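Local atomic coordinates of cytoplasmic protein (Cryptococcus neoformans var. grubii serotype A, PDB entry 7LPO), a protein that probably hydrolyses steryl beta-glucosides, releasing glucose from the sterol, as a sterylglucosidase of glycoside hydrolase family 5. Residues A126-C131 with G256-E261; I211-F216 with C366-H371; E301-G306 with G372-A377; P430-P435 with G473-K478. All coordinates share one frame; numbering follows the deposited sequence.

Interaction 1: A126-C131 with G256-E261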
loop_
_atom_site.group_PDB
_atom_site.type_symbol
_atom_site.label_atom_id
_atom_site.label_comp_id
_atom_site.label_asym_id
_atom_site.label_seq_id
_atom_site.Cartn_x
_atom_site.Cartn_y
_atom_site.Cartn_z
ATOM N N ALA A 126 -6.482 -20.706 -4.932
ATOM C CA ALA A 126 -7.304 -21.322 -3.896
ATOM C C ALA A 126 -7.764 -20.290 -2.876
ATOM O O ALA A 126 -8.921 -20.306 -2.444
ATOM C CB ALA A 126 -6.516 -22.437 -3.201
ATOM N N VAL A 127 -6.868 -19.394 -2.461
ATOM C CA VAL A 127 -7.265 -18.315 -1.558
ATOM C C VAL A 127 -8.323 -17.438 -2.213
ATOM O O VAL A 127 -9.334 -17.092 -1.599
ATOM C CB VAL A 127 -6.041 -17.487 -1.131
ATOM C CG1 VAL A 127 -6.478 -16.268 -0.317
ATOM C CG2 VAL A 127 -5.069 -18.349 -0.348
ATOM N N LEU A 128 -8.119 -17.084 -3.482
ATOM C CA LEU A 128 -9.104 -16.255 -4.169
ATOM C C LEU A 128 -10.462 -16.947 -4.238
ATOM O O LEU A 128 -11.503 -16.294 -4.123
ATOM C CB LEU A 128 -8.606 -15.903 -5.569
ATOM C CG LEU A 128 -7.362 -15.021 -5.577
ATOM C CD1 LEU A 128 -6.856 -14.794 -6.996
ATOM C CD2 LEU A 128 -7.648 -13.683 -4.870
ATOM N N ARG A 129 -10.474 -18.269 -4.402
ATOM C CA ARG A 129 -11.746 -18.983 -4.459
ATOM C C ARG A 129 -12.522 -18.847 -3.154
ATOM O O ARG A 129 -13.742 -18.647 -3.169
ATOM C CB ARG A 129 -11.507 -20.456 -4.786
ATOM C CG ARG A 129 -11.204 -20.708 -6.255
ATOM C CD ARG A 129 -11.631 -22.105 -6.671
ATOM N NE ARG A 129 -10.752 -22.663 -7.691
ATOM C CZ ARG A 129 -10.886 -22.447 -8.995
ATOM N NH1 ARG A 129 -11.873 -21.674 -9.449
ATOM N NH2 ARG A 129 -10.033 -23.007 -9.847
ATOM N N LYS A 130 -11.835 -18.958 -2.014
ATOM C CA LYS A 130 -12.510 -18.775 -0.731
ATOM C C LYS A 130 -12.990 -17.339 -0.552
ATOM O O LYS A 130 -14.081 -17.108 -0.018
ATOM C CB LYS A 130 -11.586 -19.172 0.417
ATOM C CG LYS A 130 -11.486 -20.671 0.621
ATOM C CD LYS A 130 -10.829 -21.022 1.947
ATOM C CE LYS A 130 -11.223 -22.420 2.404
ATOM N NZ LYS A 130 -12.696 -22.551 2.617
ATOM N N CYS A 131 -12.193 -16.355 -0.981
ATOM C CA CYS A 131 -12.674 -14.975 -0.950
ATOM C C CYS A 131 -13.971 -14.837 -1.736
ATOM O O CYS A 131 -14.897 -14.138 -1.310
ATOM C CB CYS A 131 -11.616 -14.026 -1.507
ATOM S SG CYS A 131 -10.070 -14.033 -0.558
ATOM N N GLY A 256 -11.005 -19.100 -14.421
ATOM C CA GLY A 256 -11.552 -17.938 -15.110
ATOM C C GLY A 256 -12.789 -17.371 -14.456
ATOM O O GLY A 256 -13.117 -16.193 -14.669
ATOM N N ASP A 257 -13.500 -18.182 -13.673
ATOM C CA ASP A 257 -14.695 -17.777 -12.958
ATOM C C ASP A 257 -14.417 -16.719 -11.897
ATOM O O ASP A 257 -15.349 -16.045 -11.457
ATOM C CB ASP A 257 -15.312 -18.979 -12.270
ATOM C CG ASP A 257 -14.294 -19.715 -11.383
ATOM O OD1 ASP A 257 -13.502 -20.537 -11.914
ATOM O OD2 ASP A 257 -14.276 -19.463 -10.152
ATOM N N LEU A 258 -13.153 -16.555 -11.505
ATOM C CA LEU A 258 -12.815 -15.530 -10.526
ATOM C C LEU A 258 -12.832 -14.142 -11.144
ATOM O O LEU A 258 -13.029 -13.150 -10.436
ATOM C CB LEU A 258 -11.431 -15.806 -9.942
ATOM C CG LEU A 258 -11.196 -17.097 -9.158
ATOM C CD1 LEU A 258 -9.713 -17.248 -8.875
ATOM C CD2 LEU A 258 -11.992 -17.096 -7.886
ATOM N N LEU A 259 -12.608 -14.045 -12.447
ATOM C CA LEU A 259 -12.401 -12.742 -13.057
ATOM C C LEU A 259 -13.694 -11.940 -13.054
ATOM O O LEU A 259 -14.768 -12.469 -13.353
ATOM C CB LEU A 259 -11.881 -12.903 -14.476
ATOM C CG LEU A 259 -10.483 -13.498 -14.633
ATOM C CD1 LEU A 259 -10.113 -13.503 -16.115
ATOM C CD2 LEU A 259 -9.439 -12.757 -13.837
ATOM N N ASP A 260 -13.582 -10.664 -12.667
ATOM C CA ASP A 260 -14.667 -9.688 -12.736
ATOM C C ASP A 260 -15.731 -9.885 -11.661
ATOM O O ASP A 260 -16.191 -8.906 -11.063
ATOM C CB ASP A 260 -15.293 -9.712 -14.136
ATOM C CG ASP A 260 -14.267 -9.444 -15.227
ATOM O OD1 ASP A 260 -13.407 -8.559 -15.010
ATOM O OD2 ASP A 260 -14.303 -10.121 -16.285
ATOM N N GLU A 261 -16.121 -11.133 -11.401
ATOM C CA GLU A 261 -17.046 -11.396 -10.306
ATOM C C GLU A 261 -16.350 -11.253 -8.959
ATOM O O GLU A 261 -16.945 -10.761 -7.993
ATOM C CB GLU A 261 -17.645 -12.792 -10.450
ATOM C CG GLU A 261 -18.576 -13.185 -9.307
ATOM C CD GLU A 261 -19.335 -14.480 -9.574
ATOM O OE1 GLU A 261 -19.010 -15.186 -10.562
ATOM O OE2 GLU A 261 -20.256 -14.794 -8.791
#
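NH1 of R129 meets the carboxylate of D257 almost in plane. The salt bridge runs from R129 NH1 to D257 OD1 over 3.2 Å, and D257 OD2 lies nearly as close to the same nitrogen, at 3.3 Å. The bond to OD1 is bent, with an N-H...O angle of 139°, and it uses the syn lone pair of that oxygen. OD1 lies 4° out of the guanidinium plane, which puts D257 at the edge of that group. A bend at chi3 (-147°) turns the arginine chain off its extended course. The other terminal nitrogen, R129 NH2, is hydrogen-bonded to the backbone carbonyl of E254, which ties the arginine to the end of helix 232-254.

Helix 118-133 and strands 98-104 and 137-143 lie in the region of the chain that matches the family 5 cellulase sequence, a member of the TIM-barrel clan. The contact joins this helix, consistent with one on the outside of a TIM barrel, to the turn that leads from helix 232-254 into strand 263-267, a parallel neighbour of strand 137-143.

Next to the ion pair, nearer the helix backbone, the contact is apolar and rests on L258. Its two methyls divide the work: L258 CD1 reaches L128 CB at 3.7 Å, while L258 CD2 lies 3.9 Å from R129 CA and 4.0 Å from R129 CG, against the aliphatic root of the arginine. L258 and R129 cross at about a right angle. L128 continues inward to I251, V138 and M140, whereas D257 is exposed to solvent, which probably weakens the electrostatic share of the bridge.

Interaction 2: I211-F216 with C366-H371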
loop_
_atom_site.group_PDB
_atom_site.type_symbol
_atom_site.label_atom_id
_atom_site.label_comp_id
_atom_site.label_asym_id
_atom_site.label_seq_id
_atom_site.Cartn_x
_atom_site.Cartn_y
_atom_site.Cartn_z
ATOM N N ILE A 211 19.182 0.739 -7.895
ATOM C CA ILE A 211 18.334 -0.282 -8.495
ATOM C C ILE A 211 17.118 0.349 -9.148
ATOM O O ILE A 211 16.722 -0.044 -10.250
ATOM C CB ILE A 211 17.936 -1.330 -7.440
ATOM C CG1 ILE A 211 19.151 -2.170 -7.056
ATOM C CG2 ILE A 211 16.830 -2.235 -7.976
ATOM C CD1 ILE A 211 18.969 -2.972 -5.770
ATOM N N TRP A 212 16.500 1.330 -8.479
ATOM C CA TRP A 212 15.327 1.980 -9.046
ATOM C C TRP A 212 15.681 2.811 -10.273
ATOM O O TRP A 212 14.867 2.918 -11.194
ATOM C CB TRP A 212 14.652 2.845 -7.986
ATOM C CG TRP A 212 13.872 2.071 -6.989
ATOM C CD1 TRP A 212 14.138 1.954 -5.663
ATOM C CD2 TRP A 212 12.694 1.288 -7.236
ATOM N NE1 TRP A 212 13.192 1.155 -5.061
ATOM C CE2 TRP A 212 12.297 0.731 -6.006
ATOM C CE3 TRP A 212 11.936 1.008 -8.380
ATOM C CZ2 TRP A 212 11.173 -0.083 -5.878
ATOM C CZ3 TRP A 212 10.818 0.202 -8.253
ATOM C CH2 TRP A 212 10.448 -0.337 -7.009
ATOM N N THR A 213 16.874 3.408 -10.310
ATOM C CA THR A 213 17.303 4.121 -11.511
ATOM C C THR A 213 17.474 3.151 -12.678
ATOM O O THR A 213 17.096 3.461 -13.817
ATOM C CB THR A 213 18.606 4.875 -11.230
ATOM O OG1 THR A 213 18.428 5.793 -10.146
ATOM C CG2 THR A 213 19.069 5.664 -12.438
ATOM N N PHE A 214 18.040 1.968 -12.405
ATOM C CA PHE A 214 18.086 0.897 -13.394
ATOM C C PHE A 214 16.680 0.546 -13.875
ATOM O O PHE A 214 16.392 0.568 -15.076
ATOM C CB PHE A 214 18.765 -0.348 -12.790
ATOM C CG PHE A 214 20.270 -0.258 -12.654
ATOM C CD1 PHE A 214 20.996 0.774 -13.218
ATOM C CD2 PHE A 214 20.964 -1.248 -11.967
ATOM C CE1 PHE A 214 22.391 0.814 -13.108
ATOM C CE2 PHE A 214 22.358 -1.204 -11.844
ATOM C CZ PHE A 214 23.068 -0.175 -12.411
ATOM N N PHE A 215 15.785 0.232 -12.932
ATOM C CA PHE A 215 14.463 -0.292 -13.273
ATOM C C PHE A 215 13.701 0.636 -14.214
ATOM O O PHE A 215 13.131 0.188 -15.215
ATOM C CB PHE A 215 13.660 -0.524 -11.989
ATOM C CG PHE A 215 12.355 -1.255 -12.197
ATOM C CD1 PHE A 215 12.328 -2.639 -12.320
ATOM C CD2 PHE A 215 11.153 -0.560 -12.248
ATOM C CE1 PHE A 215 11.144 -3.316 -12.494
ATOM C CE2 PHE A 215 9.958 -1.241 -12.424
ATOM C CZ PHE A 215 9.963 -2.632 -12.544
ATOM N N PHE A 216 13.646 1.924 -13.891
ATOM C CA PHE A 216 12.794 2.856 -14.611
ATOM C C PHE A 216 13.517 3.618 -15.703
ATOM O O PHE A 216 12.853 4.131 -16.607
ATOM C CB PHE A 216 12.179 3.888 -13.658
ATOM C CG PHE A 216 11.046 3.366 -12.851
ATOM C CD1 PHE A 216 9.904 2.892 -13.460
ATOM C CD2 PHE A 216 11.123 3.343 -11.477
ATOM C CE1 PHE A 216 8.863 2.407 -12.718
ATOM C CE2 PHE A 216 10.075 2.862 -10.725
ATOM C CZ PHE A 216 8.943 2.398 -11.345
ATOM N N CYS A 366 32.222 1.378 -8.878
ATOM C CA CYS A 366 30.968 2.119 -8.920
ATOM C C CYS A 366 30.485 2.284 -10.353
ATOM O O CYS A 366 31.216 2.786 -11.216
ATOM C CB CYS A 366 31.133 3.493 -8.272
ATOM S SG CYS A 366 29.629 4.486 -8.274
ATOM N N ILE A 367 29.235 1.880 -10.598
ATOM C CA ILE A 367 28.670 1.983 -11.937
ATOM C C ILE A 367 28.396 3.433 -12.318
ATOM O O ILE A 367 28.388 3.764 -13.511
ATOM C CB ILE A 367 27.401 1.111 -12.031
ATOM C CG1 ILE A 367 27.007 0.884 -13.493
ATOM C CG2 ILE A 367 26.240 1.726 -11.255
ATOM C CD1 ILE A 367 28.083 0.149 -14.312
ATOM N N TRP A 368 28.214 4.323 -11.336
ATOM C CA TRP A 368 27.958 5.729 -11.648
ATOM C C TRP A 368 29.246 6.464 -11.977
ATOM O O TRP A 368 29.272 7.294 -12.894
ATOM C CB TRP A 368 27.220 6.384 -10.486
ATOM C CG TRP A 368 25.955 5.646 -10.205
ATOM C CD1 TRP A 368 25.598 5.037 -9.041
ATOM C CD2 TRP A 368 24.886 5.405 -11.131
ATOM N NE1 TRP A 368 24.372 4.427 -9.183
ATOM C CE2 TRP A 368 23.911 4.652 -10.454
ATOM C CE3 TRP A 368 24.661 5.758 -12.464
ATOM C CZ2 TRP A 368 22.725 4.258 -11.060
ATOM C CZ3 TRP A 368 23.493 5.363 -13.065
ATOM C CH2 TRP A 368 22.537 4.622 -12.366
ATOM N N ALA A 369 30.328 6.143 -11.266
ATOM C CA ALA A 369 31.646 6.599 -11.690
ATOM C C ALA A 369 31.958 6.102 -13.094
ATOM O O ALA A 369 32.534 6.829 -13.911
ATOM C CB ALA A 369 32.713 6.112 -10.706
ATOM N N HIS A 370 31.577 4.860 -13.390
ATOM C CA HIS A 370 31.848 4.279 -14.694
ATOM C C HIS A 370 31.097 4.991 -15.804
ATOM O O HIS A 370 31.497 4.891 -16.965
ATOM C CB HIS A 370 31.482 2.797 -14.684
ATOM C CG HIS A 370 31.941 2.060 -15.897
ATOM N ND1 HIS A 370 33.255 2.054 -16.305
ATOM C CD2 HIS A 370 31.261 1.310 -16.794
ATOM C CE1 HIS A 370 33.368 1.323 -17.398
ATOM N NE2 HIS A 370 32.172 0.869 -17.721
ATOM N N HIS A 371 30.017 5.694 -15.478
ATOM C CA HIS A 371 29.305 6.527 -16.432
ATOM C C HIS A 371 29.706 7.992 -16.326
ATOM O O HIS A 371 29.057 8.846 -16.933
ATOM C CB HIS A 371 27.794 6.361 -16.239
ATOM C CG HIS A 371 27.266 5.081 -16.805
ATOM N ND1 HIS A 371 27.269 3.898 -16.097
ATOM C CD2 HIS A 371 26.780 4.784 -18.035
ATOM C CE1 HIS A 371 26.783 2.932 -16.859
ATOM N NE2 HIS A 371 26.471 3.445 -18.036
#
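The backbones stand well apart, with 10.8 Å between the CA atoms of T213 and W368 and 10.7 Å between those of F214 and I367, so helix 206-221 and the short helix 367-370 meet through side chains alone. The indole of W368 comes from the direction opposite to T213 and brings the far end of its six-membered ring, CH2, to 3.6 Å from T213 CG2. That methyl is anti to the backbone N of T213, while OG1 is hydrogen-bonded to the carbonyl of Q209 and the backbone N of L276.

F214 CE1 lies 3.9 Å from W368 CH2; the centroids of the F214 ring and the six-membered ring of W368 are 5.7 Å apart and the planes differ by 42°, an oblique pair. F214 CZ touches I367 CG2 at 3.9 Å. This methyl also sits over one face of the W368 indole, 3.7 Å above its plane.

W368 NE1 bonds to T210 OG1, one turn before T213, which anchors the indole to the opposing helix. No hydrogen bond joins the two segments themselves, and all four touching residues are buried; cohesion here is mainly dispersive and hydrophobic.

Interaction 3: E301-G306 with G372-A377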
loop_
_atom_site.group_PDB
_atom_site.type_symbol
_atom_site.label_atom_id
_atom_site.label_comp_id
_atom_site.label_asym_id
_atom_site.label_seq_id
_atom_site.Cartn_x
_atom_site.Cartn_y
_atom_site.Cartn_z
ATOM N N GLU A 301 27.996 10.961 -1.025
ATOM C CA GLU A 301 28.564 10.281 0.135
ATOM C C GLU A 301 28.271 8.786 0.089
ATOM O O GLU A 301 29.111 7.972 0.481
ATOM C CB GLU A 301 28.031 10.883 1.434
ATOM C CG GLU A 301 28.604 12.254 1.761
ATOM C CD GLU A 301 28.053 12.829 3.069
ATOM O OE1 GLU A 301 26.896 12.511 3.442
ATOM O OE2 GLU A 301 28.784 13.606 3.728
ATOM N N GLY A 302 27.081 8.402 -0.378
ATOM C CA GLY A 302 26.742 6.990 -0.440
ATOM C C GLY A 302 27.551 6.240 -1.482
ATOM O O GLY A 302 27.919 5.080 -1.274
ATOM N N MET A 303 27.831 6.892 -2.616
ATOM C CA MET A 303 28.692 6.302 -3.633
ATOM C C MET A 303 30.111 6.105 -3.109
ATOM O O MET A 303 30.726 5.060 -3.348
ATOM C CB MET A 303 28.700 7.187 -4.880
ATOM C CG MET A 303 27.375 7.214 -5.644
ATOM S SD MET A 303 27.332 8.477 -6.940
ATOM C CE MET A 303 25.616 8.372 -7.455
ATOM N N ARG A 304 30.656 7.101 -2.407
ATOM C CA ARG A 304 31.971 6.923 -1.798
ATOM C C ARG A 304 31.954 5.778 -0.800
ATOM O O ARG A 304 32.896 4.979 -0.740
ATOM C CB ARG A 304 32.421 8.203 -1.102
ATOM C CG ARG A 304 32.737 9.355 -2.041
ATOM C CD ARG A 304 32.742 10.650 -1.261
ATOM N NE ARG A 304 32.943 11.821 -2.109
ATOM C CZ ARG A 304 32.563 13.051 -1.776
ATOM N NH1 ARG A 304 31.952 13.263 -0.617
ATOM N NH2 ARG A 304 32.791 14.062 -2.608
ATOM N N LEU A 305 30.892 5.692 0.002
ATOM C CA LEU A 305 30.753 4.569 0.920
ATOM C C LEU A 305 30.692 3.249 0.161
ATOM O O LEU A 305 31.266 2.245 0.590
ATOM C CB LEU A 305 29.495 4.755 1.775
ATOM C CG LEU A 305 29.556 5.830 2.865
ATOM C CD1 LEU A 305 28.161 6.061 3.473
ATOM C CD2 LEU A 305 30.530 5.449 3.949
ATOM N N GLY A 306 29.968 3.224 -0.957
ATOM C CA GLY A 306 29.872 2.013 -1.749
ATOM C C GLY A 306 31.182 1.591 -2.381
ATOM O O GLY A 306 31.286 0.456 -2.858
ATOM N N GLY A 372 30.764 8.300 -15.575
ATOM C CA GLY A 372 31.289 9.649 -15.521
ATOM C C GLY A 372 30.617 10.575 -14.533
ATOM O O GLY A 372 30.840 11.789 -14.605
ATOM N N VAL A 373 29.805 10.052 -13.612
ATOM C CA VAL A 373 29.156 10.914 -12.631
ATOM C C VAL A 373 30.179 11.480 -11.658
ATOM O O VAL A 373 30.096 12.650 -11.267
ATOM C CB VAL A 373 28.040 10.145 -11.899
ATOM C CG1 VAL A 373 27.455 10.983 -10.751
ATOM C CG2 VAL A 373 26.954 9.744 -12.887
ATOM N N TRP A 374 31.143 10.664 -11.227
ATOM C CA TRP A 374 32.170 11.136 -10.311
ATOM C C TRP A 374 33.474 10.404 -10.580
ATOM O O TRP A 374 33.510 9.379 -11.261
ATOM C CB TRP A 374 31.743 10.974 -8.847
ATOM C CG TRP A 374 31.554 9.579 -8.347
ATOM C CD1 TRP A 374 30.599 8.687 -8.742
ATOM C CD2 TRP A 374 32.316 8.920 -7.322
ATOM N NE1 TRP A 374 30.725 7.515 -8.035
ATOM C CE2 TRP A 374 31.767 7.633 -7.154
ATOM C CE3 TRP A 374 33.402 9.295 -6.529
ATOM C CZ2 TRP A 374 32.268 6.721 -6.232
ATOM C CZ3 TRP A 374 33.903 8.384 -5.618
ATOM C CH2 TRP A 374 33.338 7.111 -5.478
ATOM N N GLU A 375 34.547 10.946 -10.015
ATOM C CA GLU A 375 35.899 10.437 -10.200
ATOM C C GLU A 375 36.379 9.811 -8.899
ATOM O O GLU A 375 36.533 10.512 -7.893
ATOM C CB GLU A 375 36.847 11.555 -10.630
ATOM C CG GLU A 375 38.267 11.076 -10.882
ATOM C CD GLU A 375 39.181 12.182 -11.369
ATOM O OE1 GLU A 375 38.922 13.360 -11.042
ATOM O OE2 GLU A 375 40.162 11.870 -12.079
ATOM N N ILE A 376 36.657 8.505 -8.937
ATOM C CA ILE A 376 36.982 7.764 -7.720
ATOM C C ILE A 376 38.327 8.201 -7.143
ATOM O O ILE A 376 38.494 8.264 -5.919
ATOM C CB ILE A 376 36.962 6.249 -8.003
ATOM C CG1 ILE A 376 35.516 5.751 -8.119
ATOM C CG2 ILE A 376 37.709 5.496 -6.915
ATOM C CD1 ILE A 376 35.390 4.376 -8.727
ATOM N N ALA A 377 39.309 8.490 -8.000
ATOM C CA ALA A 377 40.644 8.808 -7.496
ATOM C C ALA A 377 40.626 10.066 -6.635
ATOM O O ALA A 377 41.285 10.124 -5.589
ATOM C CB ALA A 377 41.628 8.968 -8.659
#
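M303 runs alongside the indole of W374, the two side chains sliding past each other in opposite directions, and this is the close-packed half of the contact. M303 SD stands 4.2 Å from the centroid of the five-membered ring and 40° off its normal, an oblique Met-aromatic approach. M303 CB is 3.8 Å from W374 NE1, and the backbone oxygen M303 O is 3.7 Å from W374 CZ2. I376 CG1 lies over the face of the indole opposite to M303 and R304, 3.7 Å above the plane and offset toward the rim. Both M303 and W374 are buried.

The R304 side is looser and partly exposed. R304 CG touches W374 CZ3 at 3.9 Å; beyond it the chain stays extended from CG to NE and carries the guanidinium onward, its plane 79° from that of the indole. R304 NH2 is hydrogen-bonded to the carbonyl of S379, so the charged end is anchored outside the two segments.

Just before W374, helix 367-370 ends in a Schellman motif: G372, with positive phi, is its C-prime residue. The chain then enters a short, weakly bonded strand at about 374-375, which pairs antiparallel with strand 380-381 and packs through its tryptophan on helix 299-306.

Interaction 4: P430-P435 with G473-K478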
loop_
_atom_site.group_PDB
_atom_site.type_symbol
_atom_site.label_atom_id
_atom_site.label_comp_id
_atom_site.label_asym_id
_atom_site.label_seq_id
_atom_site.Cartn_x
_atom_site.Cartn_y
_atom_site.Cartn_z
ATOM N N PRO A 430 3.323 7.204 -8.108
ATOM C CA PRO A 430 4.327 7.198 -7.037
ATOM C C PRO A 430 3.892 8.035 -5.838
ATOM O O PRO A 430 3.192 9.041 -5.963
ATOM C CB PRO A 430 5.570 7.787 -7.713
ATOM C CG PRO A 430 5.388 7.444 -9.177
ATOM C CD PRO A 430 3.904 7.519 -9.425
ATOM N N VAL A 431 4.334 7.598 -4.660
ATOM C CA VAL A 431 3.926 8.209 -3.405
ATOM C C VAL A 431 4.106 9.715 -3.471
ATOM O O VAL A 431 5.133 10.216 -3.939
ATOM C CB VAL A 431 4.739 7.596 -2.249
ATOM C CG1 VAL A 431 4.662 8.457 -1.010
ATOM C CG2 VAL A 431 4.248 6.192 -1.936
ATOM N N LEU A 432 3.087 10.437 -3.001
ATOM C CA LEU A 432 3.080 11.886 -2.840
ATOM C C LEU A 432 3.168 12.642 -4.157
ATOM O O LEU A 432 3.449 13.846 -4.154
ATOM C CB LEU A 432 4.217 12.333 -1.912
ATOM C CG LEU A 432 4.072 11.901 -0.448
ATOM C CD1 LEU A 432 5.314 12.292 0.347
ATOM C CD2 LEU A 432 2.812 12.495 0.185
ATOM N N ARG A 433 2.939 11.978 -5.283
ATOM C CA ARG A 433 2.926 12.626 -6.585
ATOM C C ARG A 433 1.525 12.531 -7.181
ATOM O O ARG A 433 0.766 11.600 -6.893
ATOM C CB ARG A 433 3.947 11.981 -7.547
ATOM C CG ARG A 433 5.367 11.792 -6.985
ATOM C CD ARG A 433 6.112 13.117 -6.853
ATOM N NE ARG A 433 7.560 12.944 -6.978
ATOM C CZ ARG A 433 8.469 13.612 -6.265
ATOM N NH1 ARG A 433 8.093 14.518 -5.357
ATOM N NH2 ARG A 433 9.762 13.376 -6.461
ATOM N N GLN A 434 1.185 13.495 -8.013
ATOM C CA GLN A 434 -0.034 13.364 -8.790
ATOM C C GLN A 434 0.189 12.366 -9.920
ATOM O O GLN A 434 1.305 12.245 -10.436
ATOM C CB GLN A 434 -0.447 14.702 -9.384
ATOM C CG GLN A 434 -0.917 15.736 -8.383
ATOM C CD GLN A 434 -1.392 17.006 -9.080
ATOM O OE1 GLN A 434 -0.728 17.519 -9.986
ATOM N NE2 GLN A 434 -2.549 17.505 -8.674
ATOM N N PRO A 435 -0.846 11.645 -10.334
ATOM C CA PRO A 435 -0.698 10.761 -11.489
ATOM C C PRO A 435 -0.436 11.578 -12.739
ATOM O O PRO A 435 -0.752 12.779 -12.779
ATOM C CB PRO A 435 -2.048 10.029 -11.563
ATOM C CG PRO A 435 -3.010 10.967 -10.940
ATOM C CD PRO A 435 -2.238 11.685 -9.844
ATOM N N GLY A 473 -0.661 19.634 1.913
ATOM C CA GLY A 473 -0.618 21.047 1.584
ATOM C C GLY A 473 0.781 21.627 1.647
ATOM O O GLY A 473 1.122 22.516 0.865
ATOM N N VAL A 474 1.600 21.151 2.583
ATOM C CA VAL A 474 2.990 21.585 2.641
ATOM C C VAL A 474 3.739 21.100 1.406
ATOM O O VAL A 474 4.414 21.877 0.723
ATOM C CB VAL A 474 3.652 21.077 3.935
ATOM C CG1 VAL A 474 5.169 21.038 3.773
ATOM C CG2 VAL A 474 3.239 21.939 5.116
ATOM N N ILE A 475 3.631 19.803 1.110
ATOM C CA ILE A 475 4.311 19.228 -0.048
ATOM C C ILE A 475 3.982 20.012 -1.307
ATOM O O ILE A 475 4.828 20.179 -2.193
ATOM C CB ILE A 475 3.922 17.749 -0.207
ATOM C CG1 ILE A 475 4.650 16.889 0.820
ATOM C CG2 ILE A 475 4.206 17.284 -1.616
ATOM C CD1 ILE A 475 3.946 15.580 1.095
ATOM N N ARG A 476 2.743 20.488 -1.415
ATOM C CA ARG A 476 2.254 21.151 -2.612
ATOM C C ARG A 476 2.288 22.668 -2.501
ATOM O O ARG A 476 1.572 23.348 -3.242
ATOM C CB ARG A 476 0.840 20.667 -2.924
ATOM C CG ARG A 476 0.827 19.196 -3.316
ATOM C CD ARG A 476 -0.505 18.736 -3.861
ATOM N NE ARG A 476 -0.481 17.290 -4.065
ATOM C CZ ARG A 476 -1.426 16.594 -4.691
ATOM N NH1 ARG A 476 -2.490 17.211 -5.190
ATOM N NH2 ARG A 476 -1.304 15.277 -4.813
ATOM N N LYS A 477 3.103 23.205 -1.592
ATOM C CA LYS A 477 3.409 24.635 -1.545
ATOM C C LYS A 477 2.142 25.482 -1.464
ATOM O O LYS A 477 2.036 26.550 -2.073
ATOM C CB LYS A 477 4.270 25.037 -2.746
ATOM C CG LYS A 477 5.768 25.035 -2.455
ATOM C CD LYS A 477 6.484 23.816 -3.038
ATOM C CE LYS A 477 8.002 23.955 -2.904
ATOM N NZ LYS A 477 8.762 23.071 -3.835
ATOM N N LYS A 478 1.174 25.010 -0.684
ATOM C CA LYS A 478 -0.033 25.771 -0.397
ATOM C C LYS A 478 0.134 26.717 0.780
ATOM O O LYS A 478 -0.721 27.586 0.986
ATOM C CB LYS A 478 -1.199 24.825 -0.100
ATOM C CG LYS A 478 -1.330 23.669 -1.093
ATOM C CD LYS A 478 -1.239 24.146 -2.541
ATOM C CE LYS A 478 -2.161 25.332 -2.799
ATOM N NZ LYS A 478 -1.782 26.063 -4.046
#
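Over one face of the R476 guanidinium lies the aliphatic part of Q434: Q434 CG is 3.6 Å from R476 NH2 and 3.8 Å from R476 CZ. The amide of Q434 is not laid flat on this group, since the two planes are 73° apart. Q434 NE2 comes within 3.5 Å of R476 NH1, but both are donors and no hydrogen bond links them. Both side chains share an acceptor outside the segments, R476 using its other terminal nitrogen: D507 takes a hydrogen bond from Q434 NE2 through OD1 and forms a salt bridge with R476 NH2 through OD2. One carboxylate on helix 490-512 thus holds both side chains, and its negative charge probably eases the approach of the two donor groups. R476 reaches this point on a chain extended from CG to NE.

Elsewhere L432 and I475 cross at about a right angle. Both L432 methyls touch the I475 delta methyl: I475 CD1 is 3.4 Å from L432 CD2, tighter than usual van der Waals contact, and 3.6 Å from L432 CD1. L432 is exposed, so this is a surface patch.

P430 to R433 form a type II beta turn closed by R433 N to P430 O, with L432 at positive phi. Helix 471-475 ends in a Schellman motif whose C-prime residue is K477, with K478 N bonded to G473 O and K477 N to V474 O.

Overall arrangement
Interactions 2 and 3 form one continuous block, with centres about 12 Å apart. W368 O accepts a probable hydrogen bond from V373 N at 2.9 Å, and the methyl M303 CE packs on W368 CD1 at 3.7 Å, so W368 touches helix 206-221 as well as helix 299-306. Interaction 4 is separate from this block, its nearest atoms about 7 Å from interaction 2 and about 17 Å from interaction 3. Interaction 1 lies on the opposite side of the chain's centre from interactions 3 and 4, its centre about 50 Å from that of interaction 3. Along the sequence, the segments of interactions 1 and 2 alternate, as do those of 2 and 3.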